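Local coordinates for carboxypeptidase A (Helicoverpa armigera, PDB 1JQG), which probably acts as a zinc-dependent metallocarboxypeptidase of the M14 family, removing residues from the C-terminal end of peptide chains, at residues S310-G315 against K348-G353; Y193-L198 against W213-V218; Y233-R238 against G250-R255. All blocks are in the same frame, centred on the assembly; numbering follows the deposited sequence.

Interaction 1 (S310-G315 against K348-G353); sequences SMILYG and KDYIVG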
loop_
_atom_site.group_PDB
_atom_site.type_symbol
_atom_site.label_atom_id
_atom_site.label_comp_id
_atom_site.label_asym_id
_atom_site.label_seq_id
_atom_site.Cartn_x
_atom_site.Cartn_y
_atom_site.Cartn_z
ATOM N N SER A 310 9.174 -5.228 2.366
ATOM C CA SER A 310 9.412 -6.622 2.032
ATOM C C SER A 310 8.911 -7.514 3.172
ATOM O O SER A 310 9.590 -8.390 3.740
ATOM C CB SER A 310 10.867 -6.940 1.708
ATOM O OG SER A 310 11.323 -6.166 0.611
ATOM N N MET A 311 7.646 -7.355 3.505
ATOM C CA MET A 311 7.010 -8.099 4.562
ATOM C C MET A 311 5.543 -8.353 4.306
ATOM O O MET A 311 4.901 -7.649 3.534
ATOM C CB MET A 311 7.103 -7.413 5.942
ATOM C CG MET A 311 7.089 -5.907 5.922
ATOM S SD MET A 311 7.600 -5.025 7.395
ATOM C CE MET A 311 9.326 -4.754 7.228
ATOM N N ILE A 312 5.040 -9.457 4.841
ATOM C CA ILE A 312 3.617 -9.784 4.809
ATOM C C ILE A 312 3.093 -9.806 6.232
ATOM O O ILE A 312 3.619 -10.641 6.961
ATOM C CB ILE A 312 3.416 -11.173 4.159
ATOM C CG1 ILE A 312 3.850 -11.146 2.679
ATOM C CG2 ILE A 312 2.018 -11.743 4.189
ATOM C CD1 ILE A 312 4.019 -12.514 2.079
ATOM N N LEU A 313 2.237 -8.835 6.602
ATOM C CA LEU A 313 1.767 -8.722 7.996
ATOM C C LEU A 313 0.279 -9.075 8.109
ATOM O O LEU A 313 -0.461 -9.085 7.117
ATOM C CB LEU A 313 1.910 -7.286 8.534
ATOM C CG LEU A 313 3.321 -6.686 8.448
ATOM C CD1 LEU A 313 4.428 -7.648 8.884
ATOM C CD2 LEU A 313 3.694 -6.240 7.037
ATOM N N TYR A 314 -0.105 -9.343 9.326
ATOM C CA TYR A 314 -1.478 -9.701 9.687
ATOM C C TYR A 314 -1.662 -9.477 11.169
ATOM O O TYR A 314 -0.791 -8.928 11.850
ATOM C CB TYR A 314 -1.722 -11.201 9.392
ATOM C CG TYR A 314 -0.789 -12.129 10.216
ATOM C CD1 TYR A 314 -1.099 -12.445 11.548
ATOM C CD2 TYR A 314 0.379 -12.664 9.641
ATOM C CE1 TYR A 314 -0.247 -13.272 12.298
ATOM C CE2 TYR A 314 1.230 -13.488 10.395
ATOM C CZ TYR A 314 0.918 -13.789 11.724
ATOM O OH TYR A 314 1.748 -14.574 12.465
ATOM N N GLY A 315 -2.790 -9.900 11.647
ATOM C CA GLY A 315 -3.079 -9.849 13.077
ATOM C C GLY A 315 -4.246 -9.019 13.356
ATOM O O GLY A 315 -5.356 -9.427 13.039
ATOM N N LYS A 348 16.150 -8.351 -0.570
ATOM C CA LYS A 348 16.133 -9.240 0.584
ATOM C C LYS A 348 14.896 -10.118 0.722
ATOM O O LYS A 348 13.975 -9.993 -0.079
ATOM C CB LYS A 348 16.297 -8.452 1.891
ATOM C CG LYS A 348 15.144 -7.505 2.185
ATOM C CD LYS A 348 15.502 -6.565 3.339
ATOM C CE LYS A 348 14.359 -5.624 3.651
ATOM N NZ LYS A 348 14.730 -4.635 4.704
ATOM N N ASP A 349 14.995 -11.128 1.598
ATOM C CA ASP A 349 13.885 -12.091 1.752
ATOM C C ASP A 349 12.698 -11.498 2.498
ATOM O O ASP A 349 12.841 -10.584 3.306
ATOM C CB ASP A 349 14.356 -13.334 2.487
ATOM C CG ASP A 349 15.339 -14.180 1.704
ATOM O OD1 ASP A 349 16.340 -14.602 2.339
ATOM O OD2 ASP A 349 15.110 -14.418 0.498
ATOM N N TYR A 350 11.520 -12.035 2.238
ATOM C CA TYR A 350 10.302 -11.535 2.878
ATOM C C TYR A 350 10.193 -11.910 4.344
ATOM O O TYR A 350 10.457 -13.044 4.707
ATOM C CB TYR A 350 9.058 -12.010 2.109
ATOM C CG TYR A 350 8.460 -10.955 1.211
ATOM C CD1 TYR A 350 9.058 -10.566 0.028
ATOM C CD2 TYR A 350 7.267 -10.354 1.588
ATOM C CE1 TYR A 350 8.481 -9.593 -0.795
ATOM C CE2 TYR A 350 6.685 -9.375 0.778
ATOM C CZ TYR A 350 7.291 -9.013 -0.403
ATOM O OH TYR A 350 6.711 -8.058 -1.178
ATOM N N ILE A 351 9.764 -10.981 5.169
ATOM C CA ILE A 351 9.440 -11.200 6.573
ATOM C C ILE A 351 7.938 -11.480 6.738
ATOM O O ILE A 351 7.097 -10.851 6.077
ATOM C CB ILE A 351 9.798 -9.911 7.352
ATOM C CG1 ILE A 351 11.296 -9.642 7.246
ATOM C CG2 ILE A 351 9.280 -9.932 8.786
ATOM C CD1 ILE A 351 11.757 -8.346 7.896
ATOM N N VAL A 352 7.593 -12.369 7.660
ATOM C CA VAL A 352 6.232 -12.703 7.969
ATOM C C VAL A 352 5.951 -12.476 9.455
ATOM O O VAL A 352 6.720 -12.853 10.316
ATOM C CB VAL A 352 5.885 -14.165 7.575
ATOM C CG1 VAL A 352 4.366 -14.363 7.746
ATOM C CG2 VAL A 352 6.214 -14.462 6.111
ATOM N N GLY A 353 4.812 -11.927 9.806
ATOM C CA GLY A 353 4.436 -11.770 11.174
ATOM C C GLY A 353 3.280 -10.815 11.467
ATOM O O GLY A 353 2.688 -10.222 10.580
HETATM O O HOH W 1 12.627 -7.654 -0.947
#
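Ile-312 takes its place between Ile-351 and Gly-353 through both of its backbone polar atoms. Ile-312 N gives a hydrogen bond to Ile-351 O at 2.8 Å, nearly along the C=O axis. Its O accepts a weak bond from Gly-353 N. One step back, Ile-351 N donates to Ser-310 O at 3.0 Å, in the carbonyl plane. At the far end Tyr-314 N reaches Gly-353 O at 3.2 Å, tilted 23° from the carbonyl plane. Side chains fill in around this ladder. Met-311 CB meets Ile-351 CB at 3.9 Å on one face of the sheet. On the other face Ile-312 CG1 lies 3.7 Å from Tyr-350 CD2, and the two side chains cross at about a right angle. The strands run parallel, 4° apart, and belong to the beta-alpha-beta unit of strand 311-314, helix 325-340 and strand 351-354, at one edge of the central mixed sheet. Tyr-314 has CG between its backbone N and carbonyl carbon (chi1 61°), which turns the ring back over Gly-353. Gly-353 O sits over one ring face, and Val-352 CG1 comes to the ring edge, 4.2 Å from Tyr-314 CE2. With an alanine in place of Tyr-314, Gly-353 would probably lose its aromatic cover and Val-352 CG1 this ring neighbour. A water joins Ser-310 OG to Lys-348 O. Further out, Ser-310 and Met-311 form a G1 beta bulge opposite Glu-382, the predicted proton donor/acceptor. Tyr-350 also packs on Ala-336 and Ile-339 of helix 325-340.

Interaction 2 (Y193-L198 against W213-V218); sequences YAIHKL and WIILPV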
loop_
_atom_site.group_PDB
_atom_site.type_symbol
_atom_site.label_atom_id
_atom_site.label_comp_id
_atom_site.label_asym_id
_atom_site.label_seq_id
_atom_site.Cartn_x
_atom_site.Cartn_y
_atom_site.Cartn_z
ATOM N N TYR A 193 -0.706 -6.366 -12.700
ATOM C CA TYR A 193 -0.172 -7.608 -13.255
ATOM C C TYR A 193 -1.190 -8.700 -13.028
ATOM O O TYR A 193 -1.390 -9.548 -13.902
ATOM C CB TYR A 193 1.181 -7.939 -12.610
ATOM C CG TYR A 193 1.987 -8.984 -13.340
ATOM C CD1 TYR A 193 2.885 -8.599 -14.341
ATOM C CD2 TYR A 193 1.860 -10.326 -13.058
ATOM C CE1 TYR A 193 3.635 -9.555 -15.028
ATOM C CE2 TYR A 193 2.609 -11.267 -13.729
ATOM C CZ TYR A 193 3.479 -10.880 -14.719
ATOM O OH TYR A 193 4.191 -11.857 -15.366
ATOM N N ALA A 194 -1.837 -8.651 -11.856
ATOM C CA ALA A 194 -2.891 -9.611 -11.519
ATOM C C ALA A 194 -4.053 -9.600 -12.511
ATOM O O ALA A 194 -4.699 -10.608 -12.841
ATOM C CB ALA A 194 -3.388 -9.372 -10.114
ATOM N N ILE A 195 -4.436 -8.419 -12.991
ATOM C CA ILE A 195 -5.435 -8.253 -14.039
ATOM C C ILE A 195 -4.922 -8.853 -15.346
ATOM O O ILE A 195 -5.685 -9.429 -16.139
ATOM C CB ILE A 195 -5.756 -6.753 -14.232
ATOM C CG1 ILE A 195 -6.471 -6.203 -12.995
ATOM C CG2 ILE A 195 -6.602 -6.528 -15.453
ATOM C CD1 ILE A 195 -6.721 -4.708 -12.968
ATOM N N HIS A 196 -3.602 -8.666 -15.600
ATOM C CA HIS A 196 -2.997 -9.106 -16.844
ATOM C C HIS A 196 -2.994 -10.619 -16.937
ATOM O O HIS A 196 -3.258 -11.215 -17.973
ATOM C CB HIS A 196 -1.619 -8.470 -17.012
ATOM C CG HIS A 196 -0.786 -9.022 -18.130
ATOM N ND1 HIS A 196 0.206 -9.981 -18.034
ATOM C CD2 HIS A 196 -0.865 -8.686 -19.434
ATOM C CE1 HIS A 196 0.701 -10.217 -19.233
ATOM N NE2 HIS A 196 0.064 -9.453 -20.092
ATOM N N LYS A 197 -2.670 -11.295 -15.853
ATOM C CA LYS A 197 -2.651 -12.773 -15.856
ATOM C C LYS A 197 -4.026 -13.417 -15.724
ATOM O O LYS A 197 -4.210 -14.540 -16.143
ATOM C CB LYS A 197 -1.763 -13.342 -14.740
ATOM C CG LYS A 197 -0.266 -13.115 -15.018
ATOM C CD LYS A 197 0.060 -14.040 -16.192
ATOM C CE LYS A 197 1.491 -13.865 -16.666
ATOM N NZ LYS A 197 1.711 -14.941 -17.702
ATOM N N LEU A 198 -5.010 -12.700 -15.164
ATOM C CA LEU A 198 -6.362 -13.227 -15.057
ATOM C C LEU A 198 -7.228 -12.918 -16.271
ATOM O O LEU A 198 -8.281 -13.520 -16.458
ATOM C CB LEU A 198 -7.025 -12.703 -13.775
ATOM C CG LEU A 198 -6.422 -13.111 -12.450
ATOM C CD1 LEU A 198 -7.088 -12.334 -11.324
ATOM C CD2 LEU A 198 -6.560 -14.599 -12.165
ATOM N N TRP A 213 -12.741 -12.778 -8.406
ATOM C CA TRP A 213 -11.779 -11.752 -7.995
ATOM C C TRP A 213 -12.362 -10.336 -8.049
ATOM O O TRP A 213 -13.211 -9.951 -8.856
ATOM C CB TRP A 213 -10.507 -11.792 -8.823
ATOM C CG TRP A 213 -9.860 -13.127 -8.945
ATOM C CD1 TRP A 213 -10.298 -14.216 -9.662
ATOM C CD2 TRP A 213 -8.614 -13.524 -8.370
ATOM N NE1 TRP A 213 -9.413 -15.260 -9.550
ATOM C CE2 TRP A 213 -8.368 -14.856 -8.766
ATOM C CE3 TRP A 213 -7.661 -12.886 -7.575
ATOM C CZ2 TRP A 213 -7.219 -15.558 -8.371
ATOM C CZ3 TRP A 213 -6.550 -13.564 -7.177
ATOM C CH2 TRP A 213 -6.329 -14.896 -7.563
ATOM N N ILE A 214 -11.903 -9.518 -7.087
ATOM C CA ILE A 214 -12.246 -8.125 -6.984
ATOM C C ILE A 214 -10.904 -7.416 -6.938
ATOM O O ILE A 214 -10.098 -7.633 -6.027
ATOM C CB ILE A 214 -13.087 -7.807 -5.742
ATOM C CG1 ILE A 214 -14.507 -8.391 -5.871
ATOM C CG2 ILE A 214 -13.188 -6.285 -5.513
ATOM C CD1 ILE A 214 -15.401 -8.242 -4.658
ATOM N N ILE A 215 -10.653 -6.512 -7.892
ATOM C CA ILE A 215 -9.405 -5.769 -7.928
ATOM C C ILE A 215 -9.657 -4.284 -8.015
ATOM O O ILE A 215 -10.277 -3.826 -8.976
ATOM C CB ILE A 215 -8.522 -6.246 -9.097
ATOM C CG1 ILE A 215 -8.257 -7.763 -8.979
ATOM C CG2 ILE A 215 -7.199 -5.473 -9.116
ATOM C CD1 ILE A 215 -7.330 -8.344 -10.022
ATOM N N LEU A 216 -9.099 -3.542 -7.058
ATOM C CA LEU A 216 -9.207 -2.079 -7.010
ATOM C C LEU A 216 -7.811 -1.454 -7.156
ATOM O O LEU A 216 -7.015 -1.388 -6.209
ATOM C CB LEU A 216 -9.877 -1.643 -5.694
ATOM C CG LEU A 216 -9.987 -0.152 -5.392
ATOM C CD1 LEU A 216 -10.829 0.607 -6.403
ATOM C CD2 LEU A 216 -10.630 0.121 -4.037
ATOM N N PRO A 217 -7.442 -1.052 -8.372
ATOM C CA PRO A 217 -6.130 -0.490 -8.677
ATOM C C PRO A 217 -5.806 0.765 -7.894
ATOM O O PRO A 217 -4.728 0.905 -7.308
ATOM C CB PRO A 217 -6.128 -0.357 -10.168
ATOM C CG PRO A 217 -7.209 -1.292 -10.673
ATOM C CD PRO A 217 -8.261 -1.236 -9.586
ATOM N N VAL A 218 -6.594 1.830 -7.978
ATOM C CA VAL A 218 -6.389 3.114 -7.377
ATOM C C VAL A 218 -7.408 3.427 -6.286
ATOM O O VAL A 218 -8.476 3.976 -6.479
ATOM C CB VAL A 218 -6.437 4.260 -8.408
ATOM C CG1 VAL A 218 -5.900 5.543 -7.772
ATOM C CG2 VAL A 218 -5.614 3.908 -9.633
#
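Leu-198 reaches from the helix onto the indole of Trp-213, and its branches carry this end of the contact. The CB of Leu-198 points toward the strand, and CG stands anti to the carbonyl carbon (chi1 -64°), which sets both methyls against the indole. Leu-198 CD1 lies over one face of the indole, 3.5 Å from Trp-213 CD2. It is a CH-pi contact: Leu-198 CD1 is 3.7 Å from the centroid of the five-membered ring of Trp-213 and 17° off the ring normal. Leu-198 CD1 also touches Ile-215 CD1 at 4.2 Å. Leu-198 CD2 sits beside it, 3.9 Å from both CE2 and NE1 of Trp-213. The leucine and the tryptophan cross at about a right angle. Trp-213 NE1 donates to Leu-207 O of helix 206-209.

Ile-215 follows along the strand. Its CD1 fits among three helix residues. Ile-215 CD1 meets Ile-195 CG1 at 3.8 Å and Ala-194 CB at 4.1 Å, besides Leu-198. Ile-215 CG2 touches the CG1 and CD1 atoms of Ile-195. Beyond it, Ile-195 CD1 ends against Pro-217 CG at 4.1 Å, where the strand has given way to loop. All of these six residues are buried, and the contact is wholly apolar. Helix and strand axes are 9.9 Å apart, at 143° to each other. Helix 402-421 adds to the packing, with Trp-410 on Ala-194 and Ala-417 on Trp-213. This is the helix-on-sheet layer of the alpha/beta fold of M14 carboxypeptidases, with helix 187-200 packed on the central mixed sheet.

Interaction 3 (Y233-R238 against G250-R255); sequences YWRKNR and GVDLNR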
loop_
_atom_site.group_PDB
_atom_site.type_symbol
_atom_site.label_atom_id
_atom_site.label_comp_id
_atom_site.label_asym_id
_atom_site.label_seq_id
_atom_site.Cartn_x
_atom_site.Cartn_y
_atom_site.Cartn_z
ATOM N N TYR A 233 5.563 13.020 -2.060
ATOM C CA TYR A 233 5.570 12.196 -0.862
ATOM C C TYR A 233 4.264 12.274 -0.083
ATOM O O TYR A 233 4.236 11.898 1.100
ATOM C CB TYR A 233 6.768 12.539 0.013
ATOM C CG TYR A 233 8.089 12.073 -0.531
ATOM C CD1 TYR A 233 9.198 12.930 -0.591
ATOM C CD2 TYR A 233 8.251 10.750 -0.965
ATOM C CE1 TYR A 233 10.414 12.488 -1.085
ATOM C CE2 TYR A 233 9.464 10.294 -1.467
ATOM C CZ TYR A 233 10.540 11.172 -1.516
ATOM O OH TYR A 233 11.739 10.717 -1.994
ATOM N N TRP A 234 3.197 12.746 -0.731
ATOM C CA TRP A 234 1.875 12.758 -0.116
ATOM C C TRP A 234 1.355 11.315 0.004
ATOM O O TRP A 234 1.459 10.529 -0.947
ATOM C CB TRP A 234 0.974 13.690 -0.924
ATOM C CG TRP A 234 -0.367 13.934 -0.282
ATOM C CD1 TRP A 234 -1.556 13.277 -0.506
ATOM C CD2 TRP A 234 -0.643 14.923 0.725
ATOM N NE1 TRP A 234 -2.540 13.793 0.306
ATOM C CE2 TRP A 234 -2.009 14.811 1.058
ATOM C CE3 TRP A 234 0.127 15.885 1.367
ATOM C CZ2 TRP A 234 -2.619 15.623 2.023
ATOM C CZ3 TRP A 234 -0.462 16.699 2.315
ATOM C CH2 TRP A 234 -1.825 16.559 2.636
ATOM N N ARG A 235 0.698 10.992 1.097
ATOM C CA ARG A 235 0.128 9.660 1.322
ATOM C C ARG A 235 -1.359 9.674 1.678
ATOM O O ARG A 235 -2.046 8.665 1.551
ATOM C CB ARG A 235 0.907 8.946 2.431
ATOM C CG ARG A 235 0.935 9.680 3.757
ATOM C CD ARG A 235 1.818 8.967 4.779
ATOM N NE ARG A 235 1.208 7.709 5.198
ATOM C CZ ARG A 235 1.175 7.302 6.465
ATOM N NH1 ARG A 235 1.714 8.089 7.391
ATOM N NH2 ARG A 235 0.625 6.139 6.815
ATOM N N LYS A 236 -1.860 10.748 2.255
ATOM C CA LYS A 236 -3.237 10.820 2.716
ATOM C C LYS A 236 -4.170 11.160 1.552
ATOM O O LYS A 236 -3.815 11.421 0.393
ATOM C CB LYS A 236 -3.327 11.875 3.824
ATOM C CG LYS A 236 -2.486 11.590 5.042
ATOM C CD LYS A 236 -2.715 12.591 6.171
ATOM C CE LYS A 236 -2.166 13.968 5.756
ATOM N NZ LYS A 236 -2.580 14.952 6.805
ATOM N N ASN A 237 -5.480 11.236 1.824
ATOM C CA ASN A 237 -6.399 11.702 0.776
ATOM C C ASN A 237 -6.376 13.241 0.739
ATOM O O ASN A 237 -5.402 13.851 1.226
ATOM C CB ASN A 237 -7.783 11.180 1.045
ATOM C CG ASN A 237 -8.497 11.759 2.264
ATOM O OD1 ASN A 237 -7.847 12.334 3.164
ATOM N ND2 ASN A 237 -9.818 11.658 2.401
ATOM N N ARG A 238 -7.353 13.849 0.056
ATOM C CA ARG A 238 -7.329 15.312 -0.069
ATOM C C ARG A 238 -8.521 15.999 0.594
ATOM O O ARG A 238 -9.161 16.893 0.020
ATOM C CB ARG A 238 -7.227 15.654 -1.564
ATOM C CG ARG A 238 -5.954 15.201 -2.235
ATOM C CD ARG A 238 -4.693 15.871 -1.690
ATOM N NE ARG A 238 -4.627 17.273 -2.105
ATOM C CZ ARG A 238 -3.802 18.168 -1.572
ATOM N NH1 ARG A 238 -2.957 17.837 -0.593
ATOM N NH2 ARG A 238 -3.897 19.395 -2.073
ATOM N N GLY A 250 -6.229 16.402 4.651
ATOM C CA GLY A 250 -6.092 15.000 4.374
ATOM C C GLY A 250 -6.084 14.118 5.609
ATOM O O GLY A 250 -5.462 14.396 6.650
ATOM N N VAL A 251 -6.619 12.936 5.418
ATOM C CA VAL A 251 -6.764 11.887 6.395
ATOM C C VAL A 251 -6.003 10.640 5.915
ATOM O O VAL A 251 -5.972 10.341 4.726
ATOM C CB VAL A 251 -8.237 11.516 6.588
ATOM C CG1 VAL A 251 -8.345 10.220 7.380
ATOM C CG2 VAL A 251 -9.056 12.653 7.190
ATOM N N ASP A 252 -5.307 9.986 6.852
ATOM C CA ASP A 252 -4.640 8.722 6.545
ATOM C C ASP A 252 -5.719 7.632 6.451
ATOM O O ASP A 252 -6.289 7.201 7.457
ATOM C CB ASP A 252 -3.654 8.375 7.653
ATOM C CG ASP A 252 -2.799 7.160 7.354
ATOM O OD1 ASP A 252 -1.823 6.970 8.107
ATOM O OD2 ASP A 252 -3.111 6.421 6.380
ATOM N N LEU A 253 -5.963 7.198 5.207
ATOM C CA LEU A 253 -7.039 6.198 4.994
ATOM C C LEU A 253 -6.800 4.858 5.644
ATOM O O LEU A 253 -7.709 4.097 5.949
ATOM C CB LEU A 253 -7.266 6.002 3.500
ATOM C CG LEU A 253 -7.788 7.200 2.714
ATOM C CD1 LEU A 253 -7.853 6.862 1.224
ATOM C CD2 LEU A 253 -9.184 7.617 3.232
ATOM N N ASN A 254 -5.551 4.536 5.973
ATOM C CA ASN A 254 -5.219 3.275 6.629
ATOM C C ASN A 254 -5.363 3.403 8.128
ATOM O O ASN A 254 -4.880 2.579 8.909
ATOM C CB ASN A 254 -3.832 2.785 6.217
ATOM C CG ASN A 254 -3.767 1.248 6.206
ATOM O OD1 ASN A 254 -4.813 0.587 6.155
ATOM N ND2 ASN A 254 -2.587 0.650 6.260
ATOM N N ARG A 255 -6.021 4.462 8.586
ATOM C CA ARG A 255 -6.282 4.700 9.996
ATOM C C ARG A 255 -7.767 5.093 10.148
ATOM O O ARG A 255 -8.260 5.408 11.212
ATOM C CB ARG A 255 -5.407 5.775 10.590
ATOM C CG ARG A 255 -3.915 5.708 10.325
ATOM C CD ARG A 255 -3.262 4.744 11.306
ATOM N NE ARG A 255 -1.868 4.559 10.944
ATOM C CZ ARG A 255 -0.869 4.547 11.808
ATOM N NH1 ARG A 255 -1.114 4.707 13.108
ATOM N NH2 ARG A 255 0.365 4.378 11.335
HETATM O O HOH W 2 -4.227 7.415 2.471
#
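Asn-237 and Val-251 are joined by a pair of hydrogen bonds. Val-251 N donates to Asn-237 OD1 at 2.6 Å in a nearly straight bond, and Asn-237 N donates to Val-251 O at 3.1 Å. Asn-237 CG stands between its own backbone N and carbonyl carbon (chi1 69°), which brings OD1 round to Val-251. The other amide atom, ND2, donates to Glu-282 OE1 and Glu-284 OE2. Lys-236 NZ donates to Gly-250 O at 2.9 Å, from above the carbonyl plane, and also to Met-249 O and Ser-271 O. A water bridges Arg-235 O and Leu-253 N.

Charge pairing follows a different geometry. Arg-235 NH2 lies 2.9 Å from Asp-252 OD1, with the oxygen over one guanidinium face and the two planes 71° apart. No N-H points at it. Arg-255 NE makes a longer contact of charge with the same oxygen. Asp-252 OD2 accepts from Asn-254 N, an Asx turn, and from His-181 NE2, a zinc ligand.

Among the van der Waals contacts, Trp-234 CZ2 comes edge-on to Gly-250 CA at 4.2 Å, and the Lys-236 methylenes lie along the Gly-250 to Asp-252 backbone.

Asp-252 is thus a second-shell residue of the zinc site. Its bond to His-181 would help to orient that ligand, and the nearby arginines probably temper the carboxylate's negative charge.

Interaction 2 comes first along the chain. It closes the connection from helix 187-200 to strand 212-216, with the short helix 206-209 between them. Interaction 3 follows. It closes a loop of eleven residues that holds neither helix nor strand, within the long irregular region between helices 221-228 and 283-294. Interaction 1 is last and brings strand 351-354 back beside strand 311-314 after helix 325-340. The three stand in series; none nests in or crosses another. Interactions 1 and 2 reach the same mixed sheet, with centres 22 Å apart. Interaction 3 ties loops near the zinc, on the opposite side of the chain's centre from interaction 1.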